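Local coordinates for protein DNA ligase (Alteromonas mediterranea, PDB 6GDR) that probably seals nicks in duplex DNA, as a minimal Lig E-type ligase of the ATP-dependent family built from a nucleotide-binding domain and an OB-like domain, at residues N53-P58 and S86-K91; A59-N64 and N158-V163; A68-E73 and F133-A138. One frame throughout, in Å; residues are numbered along the deposited sequence.

Contact 1: residues N53-P58 and S86-K91. Unlike the reference sequence in segment 53-58: D56 (reference Ala). With nucleotides of chain A; nucleotides of chain B.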
loop_
_atom_site.group_PDB
_atom_site.type_symbol
_atom_site.label_atom_id
_atom_site.label_comp_id
_atom_site.label_asym_id
_atom_site.label_seq_id
_atom_site.Cartn_x
_atom_site.Cartn_y
_atom_site.Cartn_z
ATOM N N ASN D 53 -15.994 2.389 4.728
ATOM C CA ASN D 53 -16.770 1.178 4.947
ATOM C C ASN D 53 -16.452 0.639 6.334
ATOM O O ASN D 53 -15.280 0.535 6.712
ATOM C CB ASN D 53 -16.455 0.132 3.878
ATOM C CG ASN D 53 -16.807 0.602 2.482
ATOM O OD1 ASN D 53 -16.805 1.799 2.197
ATOM N ND2 ASN D 53 -17.114 -0.343 1.601
ATOM N N LYS D 54 -17.489 0.314 7.102
ATOM C CA LYS D 54 -17.273 -0.155 8.462
ATOM C C LYS D 54 -16.469 -1.447 8.455
ATOM O O LYS D 54 -16.729 -2.356 7.662
ATOM C CB LYS D 54 -18.605 -0.371 9.183
ATOM C CG LYS D 54 -18.432 -0.862 10.620
ATOM C CD LYS D 54 -19.754 -1.079 11.333
ATOM C CE LYS D 54 -19.514 -1.567 12.756
ATOM N NZ LYS D 54 -20.777 -1.789 13.511
ATOM N N ILE D 55 -15.481 -1.519 9.339
ATOM C CA ILE D 55 -14.729 -2.745 9.572
ATOM C C ILE D 55 -15.365 -3.451 10.762
ATOM O O ILE D 55 -15.500 -2.868 11.843
ATOM C CB ILE D 55 -13.242 -2.448 9.824
ATOM C CG1 ILE D 55 -12.626 -1.778 8.589
ATOM C CG2 ILE D 55 -12.490 -3.728 10.171
ATOM C CD1 ILE D 55 -11.209 -1.273 8.790
ATOM N N ASP D 56 -15.768 -4.708 10.562
ATOM C CA ASP D 56 -16.503 -5.456 11.581
ATOM C C ASP D 56 -15.505 -6.256 12.414
ATOM O O ASP D 56 -15.289 -7.453 12.215
ATOM C CB ASP D 56 -17.549 -6.353 10.930
ATOM C CG ASP D 56 -18.529 -6.927 11.931
ATOM O OD1 ASP D 56 -18.441 -6.568 13.125
ATOM O OD2 ASP D 56 -19.387 -7.739 11.528
ATOM N N ALA D 57 -14.887 -5.564 13.384
ATOM C CA ALA D 57 -13.875 -6.177 14.227
ATOM C C ALA D 57 -14.467 -6.588 15.571
ATOM O O ALA D 57 -15.412 -5.961 16.058
ATOM C CB ALA D 57 -12.715 -5.209 14.467
ATOM N N PRO D 58 -13.937 -7.635 16.207
ATOM C CA PRO D 58 -14.439 -8.012 17.534
ATOM C C PRO D 58 -14.256 -6.884 18.540
ATOM O O PRO D 58 -13.380 -6.027 18.396
ATOM C CB PRO D 58 -13.591 -9.235 17.904
ATOM C CG PRO D 58 -13.093 -9.764 16.606
ATOM C CD PRO D 58 -12.911 -8.573 15.723
ATOM N N SER D 86 -8.807 -11.002 3.874
ATOM C CA SER D 86 -9.919 -11.923 4.083
ATOM C C SER D 86 -10.518 -11.755 5.473
ATOM O O SER D 86 -11.739 -11.858 5.644
ATOM C CB SER D 86 -9.454 -13.364 3.864
ATOM O OG SER D 86 -10.497 -14.283 4.137
ATOM N N ILE D 87 -9.681 -11.481 6.474
ATOM C CA ILE D 87 -10.176 -11.336 7.840
ATOM C C ILE D 87 -10.875 -9.991 8.015
ATOM O O ILE D 87 -11.966 -9.911 8.591
ATOM C CB ILE D 87 -9.023 -11.502 8.849
ATOM C CG1 ILE D 87 -8.347 -12.872 8.679
ATOM C CG2 ILE D 87 -9.540 -11.315 10.273
ATOM C CD1 ILE D 87 -7.162 -13.099 9.608
ATOM N N VAL D 88 -10.256 -8.915 7.523
ATOM C CA VAL D 88 -10.706 -7.569 7.868
ATOM C C VAL D 88 -12.024 -7.234 7.182
ATOM O O VAL D 88 -12.923 -6.645 7.793
ATOM C CB VAL D 88 -9.609 -6.547 7.521
ATOM C CG1 VAL D 88 -10.127 -5.122 7.670
ATOM C CG2 VAL D 88 -8.384 -6.762 8.411
ATOM N N LEU D 89 -12.162 -7.585 5.905
ATOM C CA LEU D 89 -13.318 -7.132 5.144
ATOM C C LEU D 89 -14.551 -8.006 5.341
ATOM O O LEU D 89 -15.655 -7.576 4.991
ATOM C CB LEU D 89 -12.979 -7.075 3.655
ATOM C CG LEU D 89 -11.776 -6.207 3.275
ATOM C CD1 LEU D 89 -11.518 -6.297 1.777
ATOM C CD2 LEU D 89 -11.980 -4.759 3.694
ATOM N N SER D 90 -14.396 -9.205 5.895
ATOM C CA SER D 90 -15.525 -10.110 6.054
ATOM C C SER D 90 -16.343 -9.740 7.284
ATOM O O SER D 90 -15.797 -9.332 8.314
ATOM C CB SER D 90 -15.037 -11.554 6.169
ATOM O OG SER D 90 -14.311 -11.940 5.013
ATOM N N LYS D 91 -17.661 -9.886 7.172
ATOM C CA LYS D 91 -18.542 -9.602 8.296
ATOM C C LYS D 91 -18.307 -10.598 9.426
ATOM O O LYS D 91 -17.923 -11.750 9.203
ATOM C CB LYS D 91 -20.008 -9.643 7.859
ATOM C CG LYS D 91 -20.410 -8.550 6.874
ATOM C CD LYS D 91 -20.093 -7.157 7.408
ATOM C CE LYS D 91 -20.755 -6.069 6.578
ATOM N NZ LYS D 91 -22.236 -6.067 6.731
ATOM P P DC A 16 -12.913 -14.241 1.464
ATOM O OP1 DC A 16 -12.695 -14.540 2.897
ATOM O OP2 DC A 16 -13.134 -15.347 0.507
ATOM O "O5'" DC A 16 -14.134 -13.219 1.345
ATOM C "C5'" DC A 16 -13.966 -11.873 1.770
ATOM C "C4'" DC A 16 -15.292 -11.139 1.793
ATOM O "O4'" DC A 16 -15.585 -10.627 0.463
ATOM C "C3'" DC A 16 -16.489 -11.999 2.178
ATOM O "O3'" DC A 16 -17.441 -11.226 2.907
ATOM C "C2'" DC A 16 -17.009 -12.462 0.823
ATOM C "C1'" DC A 16 -16.762 -11.233 -0.045
ATOM N N1 DC A 16 -16.555 -11.518 -1.508
ATOM C C2 DC A 16 -17.166 -10.699 -2.467
ATOM O O2 DC A 16 -17.882 -9.761 -2.097
ATOM N N3 DC A 16 -16.960 -10.963 -3.782
ATOM C C4 DC A 16 -16.183 -11.984 -4.146
ATOM N N4 DC A 16 -16.010 -12.203 -5.454
ATOM C C5 DC A 16 -15.547 -12.825 -3.186
ATOM C C6 DC A 16 -15.755 -12.556 -1.892
ATOM P P DG A 17 -18.676 -11.931 3.658
ATOM O OP1 DG A 17 -18.589 -11.574 5.090
ATOM O OP2 DG A 17 -18.709 -13.355 3.254
ATOM O "O5'" DG A 17 -19.948 -11.204 3.024
ATOM C "C5'" DG A 17 -19.840 -10.626 1.733
ATOM C "C4'" DG A 17 -21.191 -10.222 1.185
ATOM O "O4'" DG A 17 -21.144 -10.282 -0.263
ATOM C "C3'" DG A 17 -22.350 -11.122 1.576
ATOM O "O3'" DG A 17 -23.578 -10.394 1.548
ATOM C "C2'" DG A 17 -22.284 -12.213 0.517
ATOM C "C1'" DG A 17 -21.805 -11.451 -0.723
ATOM N N9 DG A 17 -20.886 -12.208 -1.578
ATOM C C8 DG A 17 -20.056 -13.243 -1.211
ATOM N N7 DG A 17 -19.355 -13.724 -2.200
ATOM C C5 DG A 17 -19.738 -12.957 -3.292
ATOM C C6 DG A 17 -19.314 -13.015 -4.641
ATOM O O6 DG A 17 -18.486 -13.781 -5.154
ATOM N N1 DG A 17 -19.955 -12.057 -5.424
ATOM C C2 DG A 17 -20.889 -11.158 -4.959
ATOM N N2 DG A 17 -21.399 -10.309 -5.861
ATOM N N3 DG A 17 -21.294 -11.095 -3.699
ATOM C C4 DG A 17 -20.679 -12.019 -2.925
ATOM P P DC B 8 -18.934 0.428 -2.660
ATOM O OP1 DC B 8 -20.105 0.718 -1.803
ATOM O OP2 DC B 8 -18.651 1.278 -3.837
ATOM O "O5'" DC B 8 -17.624 0.424 -1.747
ATOM C "C5'" DC B 8 -16.370 0.074 -2.310
ATOM C "C4'" DC B 8 -15.728 -1.060 -1.534
ATOM O "O4'" DC B 8 -15.910 -2.309 -2.248
ATOM C "C3'" DC B 8 -14.231 -0.933 -1.347
ATOM O "O3'" DC B 8 -13.931 -0.123 -0.218
ATOM C "C2'" DC B 8 -13.796 -2.382 -1.165
ATOM C "C1'" DC B 8 -14.792 -3.159 -2.027
ATOM N N1 DC B 8 -14.243 -3.577 -3.351
ATOM C C2 DC B 8 -13.397 -4.690 -3.432
ATOM O O2 DC B 8 -13.116 -5.312 -2.399
ATOM N N3 DC B 8 -12.908 -5.056 -4.643
ATOM C C4 DC B 8 -13.237 -4.360 -5.733
ATOM N N4 DC B 8 -12.732 -4.757 -6.905
ATOM C C5 DC B 8 -14.096 -3.224 -5.670
ATOM C C6 DC B 8 -14.572 -2.872 -4.472
HETATM O O HOH W 1 -15.271 -6.229 8.184
#

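Contact 2: residues A59-N64 and N158-V163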
loop_
_atom_site.group_PDB
_atom_site.type_symbol
_atom_site.label_atom_id
_atom_site.label_comp_id
_atom_site.label_asym_id
_atom_site.label_seq_id
_atom_site.Cartn_x
_atom_site.Cartn_y
_atom_site.Cartn_z
ATOM N N ALA D 59 -15.099 -6.893 19.574
ATOM C CA ALA D 59 -15.029 -5.850 20.594
ATOM C C ALA D 59 -13.708 -5.901 21.349
ATOM O O ALA D 59 -13.134 -4.857 21.682
ATOM C CB ALA D 59 -16.204 -5.985 21.562
ATOM N N TRP D 60 -13.208 -7.106 21.632
ATOM C CA TRP D 60 -11.944 -7.230 22.349
ATOM C C TRP D 60 -10.786 -6.660 21.541
ATOM O O TRP D 60 -9.794 -6.197 22.118
ATOM C CB TRP D 60 -11.672 -8.694 22.696
ATOM C CG TRP D 60 -11.530 -9.585 21.499
ATOM C CD1 TRP D 60 -12.503 -10.353 20.928
ATOM C CD2 TRP D 60 -10.344 -9.801 20.724
ATOM N NE1 TRP D 60 -11.997 -11.033 19.846
ATOM C CE2 TRP D 60 -10.674 -10.710 19.699
ATOM C CE3 TRP D 60 -9.035 -9.312 20.795
ATOM C CZ2 TRP D 60 -9.743 -11.142 18.756
ATOM C CZ3 TRP D 60 -8.114 -9.741 19.857
ATOM C CH2 TRP D 60 -8.472 -10.646 18.851
ATOM N N PHE D 61 -10.891 -6.682 20.210
ATOM C CA PHE D 61 -9.817 -6.161 19.374
ATOM C C PHE D 61 -9.602 -4.671 19.603
ATOM O O PHE D 61 -8.480 -4.174 19.442
ATOM C CB PHE D 61 -10.128 -6.434 17.902
ATOM C CG PHE D 61 -8.964 -6.198 16.982
ATOM C CD1 PHE D 61 -8.045 -7.204 16.739
ATOM C CD2 PHE D 61 -8.792 -4.975 16.358
ATOM C CE1 PHE D 61 -6.973 -6.993 15.893
ATOM C CE2 PHE D 61 -7.722 -4.758 15.511
ATOM C CZ PHE D 61 -6.811 -5.770 15.280
ATOM N N THR D 62 -10.654 -3.946 19.982
ATOM C CA THR D 62 -10.582 -2.506 20.199
ATOM C C THR D 62 -10.758 -2.127 21.664
ATOM O O THR D 62 -10.824 -0.935 21.980
ATOM C CB THR D 62 -11.640 -1.791 19.354
ATOM O OG1 THR D 62 -12.948 -2.124 19.837
ATOM C CG2 THR D 62 -11.526 -2.194 17.892
ATOM N N ALA D 63 -10.832 -3.106 22.562
ATOM C CA ALA D 63 -11.058 -2.815 23.970
ATOM C C ALA D 63 -9.932 -1.955 24.526
ATOM O O ALA D 63 -8.750 -2.263 24.348
ATOM C CB ALA D 63 -11.171 -4.115 24.763
ATOM N N ASN D 64 -10.307 -0.866 25.197
ATOM C CA ASN D 64 -9.393 0.041 25.887
ATOM C C ASN D 64 -8.538 0.865 24.934
ATOM O O ASN D 64 -7.566 1.493 25.376
ATOM C CB ASN D 64 -8.479 -0.712 26.862
ATOM C CG ASN D 64 -9.256 -1.453 27.933
ATOM O OD1 ASN D 64 -9.152 -2.672 28.063
ATOM N ND2 ASN D 64 -10.044 -0.714 28.707
ATOM N N ASN D 158 -4.097 -2.893 25.605
ATOM C CA ASN D 158 -4.361 -3.867 24.551
ATOM C C ASN D 158 -3.157 -3.975 23.620
ATOM O O ASN D 158 -2.730 -2.956 23.060
ATOM C CB ASN D 158 -5.603 -3.458 23.765
ATOM C CG ASN D 158 -6.204 -4.608 22.984
ATOM O OD1 ASN D 158 -5.503 -5.535 22.577
ATOM N ND2 ASN D 158 -7.516 -4.557 22.776
ATOM N N PRO D 159 -2.579 -5.166 23.420
ATOM C CA PRO D 159 -1.432 -5.278 22.504
ATOM C C PRO D 159 -1.807 -5.201 21.033
ATOM O O PRO D 159 -0.905 -5.107 20.190
ATOM C CB PRO D 159 -0.843 -6.650 22.853
ATOM C CG PRO D 159 -2.003 -7.432 23.344
ATOM C CD PRO D 159 -2.897 -6.455 24.058
ATOM N N THR D 160 -3.098 -5.247 20.695
ATOM C CA THR D 160 -3.502 -5.080 19.303
ATOM C C THR D 160 -3.188 -3.678 18.799
ATOM O O THR D 160 -2.962 -3.486 17.598
ATOM C CB THR D 160 -4.994 -5.368 19.145
ATOM O OG1 THR D 160 -5.745 -4.492 19.994
ATOM C CG2 THR D 160 -5.301 -6.816 19.506
ATOM N N PHE D 161 -3.176 -2.693 19.693
ATOM C CA PHE D 161 -2.804 -1.332 19.334
ATOM C C PHE D 161 -1.285 -1.217 19.333
ATOM O O PHE D 161 -0.645 -1.374 20.380
ATOM C CB PHE D 161 -3.425 -0.338 20.311
ATOM C CG PHE D 161 -3.192 1.100 19.947
ATOM C CD1 PHE D 161 -4.129 1.801 19.208
ATOM C CD2 PHE D 161 -2.037 1.752 20.348
ATOM C CE1 PHE D 161 -3.919 3.125 18.872
ATOM C CE2 PHE D 161 -1.821 3.075 20.015
ATOM C CZ PHE D 161 -2.763 3.763 19.277
ATOM N N ALA D 162 -0.708 -0.955 18.164
ATOM C CA ALA D 162 0.733 -0.838 18.003
ATOM C C ALA D 162 1.046 0.453 17.255
ATOM O O ALA D 162 0.149 1.204 16.862
ATOM C CB ALA D 162 1.307 -2.055 17.265
ATOM N N VAL D 163 2.337 0.710 17.063
ATOM C CA VAL D 163 2.809 1.909 16.379
ATOM C C VAL D 163 3.930 1.502 15.437
ATOM O O VAL D 163 4.881 0.828 15.849
ATOM C CB VAL D 163 3.298 2.985 17.370
ATOM C CG1 VAL D 163 3.697 4.256 16.627
ATOM C CG2 VAL D 163 2.224 3.287 18.407
#

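Contact 3: residues A68-E73 and F133-A138. With AMP (adenosine monophosphate), chain G.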
loop_
_atom_site.group_PDB
_atom_site.type_symbol
_atom_site.label_atom_id
_atom_site.label_comp_id
_atom_site.label_asym_id
_atom_site.label_seq_id
_atom_site.Cartn_x
_atom_site.Cartn_y
_atom_site.Cartn_z
ATOM N N ALA D 68 -9.437 8.790 20.450
ATOM C CA ALA D 68 -8.984 9.789 19.496
ATOM C C ALA D 68 -9.054 9.202 18.094
ATOM O O ALA D 68 -9.334 8.015 17.905
ATOM C CB ALA D 68 -7.558 10.260 19.813
ATOM N N THR D 69 -8.796 10.053 17.104
ATOM C CA THR D 69 -8.799 9.639 15.708
ATOM C C THR D 69 -7.384 9.259 15.290
ATOM O O THR D 69 -6.451 10.054 15.442
ATOM C CB THR D 69 -9.339 10.753 14.809
ATOM O OG1 THR D 69 -10.640 11.144 15.265
ATOM C CG2 THR D 69 -9.442 10.278 13.364
ATOM N N ILE D 70 -7.229 8.043 14.768
ATOM C CA ILE D 70 -5.920 7.497 14.425
ATOM C C ILE D 70 -6.031 6.740 13.109
ATOM O O ILE D 70 -6.996 6.002 12.883
ATOM C CB ILE D 70 -5.383 6.570 15.539
ATOM C CG1 ILE D 70 -5.289 7.325 16.871
ATOM C CG2 ILE D 70 -4.018 6.005 15.150
ATOM C CD1 ILE D 70 -4.973 6.443 18.066
ATOM N N ASP D 71 -5.038 6.923 12.243
ATOM C CA ASP D 71 -4.919 6.168 11.002
ATOM C C ASP D 71 -3.875 5.075 11.186
ATOM O O ASP D 71 -2.794 5.328 11.728
ATOM C CB ASP D 71 -4.528 7.079 9.836
ATOM C CG ASP D 71 -5.679 7.939 9.355
ATOM O OD1 ASP D 71 -6.843 7.505 9.490
ATOM O OD2 ASP D 71 -5.421 9.046 8.838
ATOM N N GLY D 72 -4.199 3.864 10.731
ATOM C CA GLY D 72 -3.308 2.737 10.916
ATOM C C GLY D 72 -3.474 1.708 9.821
ATOM O O GLY D 72 -4.352 1.810 8.960
ATOM N N GLU D 73 -2.601 0.704 9.868
ATOM C CA GLU D 73 -2.572 -0.376 8.888
ATOM C C GLU D 73 -2.827 -1.691 9.611
ATOM O O GLU D 73 -1.974 -2.161 10.371
ATOM C CB GLU D 73 -1.229 -0.410 8.162
ATOM C CG GLU D 73 -1.237 -1.241 6.890
ATOM C CD GLU D 73 -1.919 -0.531 5.740
ATOM O OE1 GLU D 73 -2.166 0.688 5.855
ATOM O OE2 GLU D 73 -2.209 -1.191 4.722
ATOM N N PHE D 133 0.186 4.762 12.178
ATOM C CA PHE D 133 1.271 5.513 11.561
ATOM C C PHE D 133 1.055 7.018 11.515
ATOM O O PHE D 133 1.986 7.736 11.138
ATOM C CB PHE D 133 1.529 5.012 10.129
ATOM C CG PHE D 133 0.301 4.961 9.264
ATOM C CD1 PHE D 133 -0.190 6.107 8.662
ATOM C CD2 PHE D 133 -0.352 3.761 9.037
ATOM C CE1 PHE D 133 -1.317 6.060 7.860
ATOM C CE2 PHE D 133 -1.477 3.707 8.236
ATOM C CZ PHE D 133 -1.960 4.858 7.647
ATOM N N ASP D 134 -0.122 7.524 11.879
ATOM C CA ASP D 134 -0.339 8.964 11.867
ATOM C C ASP D 134 -1.663 9.280 12.547
ATOM O O ASP D 134 -2.508 8.402 12.745
ATOM C CB ASP D 134 -0.333 9.522 10.438
ATOM C CG ASP D 134 -0.089 11.021 10.395
ATOM O OD1 ASP D 134 0.082 11.630 11.471
ATOM O OD2 ASP D 134 -0.067 11.588 9.282
ATOM N N MET D 135 -1.825 10.554 12.904
ATOM C CA MET D 135 -3.073 11.082 13.432
ATOM C C MET D 135 -3.459 12.282 12.574
ATOM O O MET D 135 -2.600 13.135 12.290
ATOM C CB MET D 135 -2.934 11.501 14.902
ATOM C CG MET D 135 -2.526 10.372 15.834
ATOM S SD MET D 135 -2.284 10.912 17.542
ATOM C CE MET D 135 -3.950 11.389 17.998
ATOM N N PRO D 136 -4.726 12.395 12.137
ATOM C CA PRO D 136 -5.136 13.498 11.257
ATOM C C PRO D 136 -5.365 14.813 12.002
ATOM O O PRO D 136 -6.396 15.466 11.845
ATOM C CB PRO D 136 -6.426 12.964 10.630
ATOM C CG PRO D 136 -7.017 12.112 11.694
ATOM C CD PRO D 136 -5.856 11.502 12.450
ATOM N N VAL D 137 -4.386 15.207 12.812
ATOM C CA VAL D 137 -4.502 16.407 13.631
ATOM C C VAL D 137 -4.120 17.629 12.807
ATOM O O VAL D 137 -3.187 17.588 11.994
ATOM C CB VAL D 137 -3.626 16.279 14.890
ATOM C CG1 VAL D 137 -3.494 17.618 15.611
ATOM C CG2 VAL D 137 -4.209 15.229 15.825
ATOM N N ALA D 138 -4.837 18.728 13.025
ATOM C CA ALA D 138 -4.609 19.964 12.289
ATOM C C ALA D 138 -3.629 20.853 13.042
ATOM O O ALA D 138 -3.827 21.145 14.226
ATOM C CB ALA D 138 -5.927 20.706 12.065
HETATM P P AMP G . -0.713 3.232 -1.750
HETATM O O1P AMP G . -0.226 2.001 -1.021
HETATM O O2P AMP G . -0.036 3.630 -3.041
HETATM O "O5'" AMP G . -0.629 4.475 -0.732
HETATM C "C5'" AMP G . 0.051 4.317 0.509
HETATM C "C4'" AMP G . -0.820 3.532 1.487
HETATM O "O4'" AMP G . -0.013 2.614 2.231
HETATM C "C3'" AMP G . -1.568 4.394 2.491
HETATM O "O3'" AMP G . -2.971 4.357 2.212
HETATM C "C2'" AMP G . -1.260 3.797 3.850
HETATM O "O2'" AMP G . -2.457 3.502 4.573
HETATM C "C1'" AMP G . -0.491 2.511 3.575
HETATM N N9 AMP G . 0.657 2.222 4.478
HETATM C C8 AMP G . 1.047 0.965 4.770
HETATM N N7 AMP G . 2.113 0.965 5.609
HETATM C C5 AMP G . 2.419 2.246 5.870
HETATM C C6 AMP G . 3.440 2.943 6.683
HETATM N N6 AMP G . 4.351 2.240 7.388
HETATM N N1 AMP G . 3.430 4.292 6.695
HETATM C C2 AMP G . 2.525 4.999 5.992
HETATM N N3 AMP G . 1.572 4.423 5.232
HETATM C C4 AMP G . 1.460 3.077 5.129
#

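Contact 1: residues N53-P58 and S86-K91
I55 and V88 make the tight part of this contact, their side chains meeting obliquely through one methyl branch each, with I55 CG2 3.7 Å from V88 CG1. Both branches lie anti to their own backbone N (V88 CG1 at chi1 171°), which brings the two methyls together between loop 53-58 and segment 86-91. Beyond this apolar touch the backbones stand apart and a water bridges them: it accepts from D56 N at 2.9 Å and donates to S90 O at 3.1 Å and, at a distance short enough to be doubtful, to V88 O. On the looser side, the carboxylate of D56, an aspartate where the reference sequence has alanine, lies alongside K91, OD2 being 3.7 Å from K91 C, and takes a hydrogen bond from L92 N. The far side of the 86-91 segment faces DNA. S86 OG bonds OP1 of DC16 of chain A, and K91 N donates to OP1 of DG17 of chain A at 2.8 Å. S90 OG turns back to S86 O (2.6 Å); an alanine here would probably leave that carbonyl without this donor and the turn carrying K91 N less firmly fixed against the phosphate. Behind the apolar pair, L74 of strand 70-75 touches both I55 and V88, while A40 and I38 of strand 38-42 pack on I55 and V88 respectively.

Contact 2: residues A59-N64 and N158-V163
N158 reaches across to the backbone of the short helical turn at 59-62 and the residues after it. Its CB lies 3.4 Å from A63 O. CG, anti to the backbone N (chi1 -161°), carries the amide on toward the turn, and there ND2 is gripped by two carbonyls: W60 O at 2.9 Å, met nearly end-on, and A63 O at 3.0 Å, met on a lone pair with an N-H...O angle of 162°. Both acceptors lie close to the amide plane, a pairing that fixes its rotation. OD1, the other tip, turns back on its own segment and accepts from T160 N at 3.1 Å, from above the carbonyl plane. This is an Asx turn, overlaid on a type I beta turn from N158 to F161 that leads into edge strand 161-163 of the five-stranded sheet in the ligase domain. T160 follows beside it: OG1 has F61 O and N158 OD1 each at 2.8 Å, either of which could take its one proton, and accepts from W65 NE1, while CB sits over one face of the F61 ring in a CH-pi contact, 4.2 Å from the centroid. T160 CG2 rests on CD1 of that ring and lies 4.1 Å from W60 CZ3, the W60 and T160 side chains crossing at about a right angle. The F61 ring also meets W125 edge-to-face.

Contact 3: residues A68-E73 and F133-A138
The ring of F133 is sandwiched between a backbone carbonyl and the adenine of bound AMP: D71 O stands 3.8 Å above the centre of one face, and N3 of AMP lies over the centre of the opposite face. With chi1 at 52°, CG sits between the backbone N and the carbonyl carbon, which folds the ring back over the neighbouring strand and brings CE2 to 3.2 Å from G72 C. D71 O also accepts from F133 N at 3.1 Å and, weakly, from D134 N, making F133 and D134 a classic beta bulge opposite D71. The bulge interrupts the antiparallel pairing of strands 70-75 and 129-134 in the five-stranded sheet of the nucleotide-binding domain; beside it D71 N donates to D134 O at 3.0 Å, completing a hydrogen-bonded antiparallel pair. On the same strand as D71, E73 OE1 accepts a hydrogen bond from the ribose O2' of AMP at 3.1 Å, so this strand pair touches both the base and the sugar. Beyond the strand pairing the two segments pack apolar side chains: T69 CG2 meets P136 CG at 3.5 Å, the two side chains crossing at about a right angle, and M135 CE reaches A68 CB. The carboxylates of D71 and D134 have arginine partners, R41 and R145 respectively, each in a salt bridge.

All three contacts lie in the ligase domain and around one five-stranded sheet. The first segments follow in the order 53-58, 59-64, 68-73 and the second as 86-91, 133-138, 158-163, so contact 3 is nested inside the loop closed by contact 2, whereas contact 1 alternates with both. Contacts 1 and 2 are about 15 Å apart centre to centre and adjoin only in sequence. Contacts 2 and 3, also about 15 Å apart between centres, touch where F161 packs on I70, strands 161-163 and 129-134 being sheet neighbours. Contact 1, its centre about 19 Å from that of contact 3, borders the DNA, while contact 3 borders AMP; strand 70-75 leads on to helix 81-89, joining the two sites.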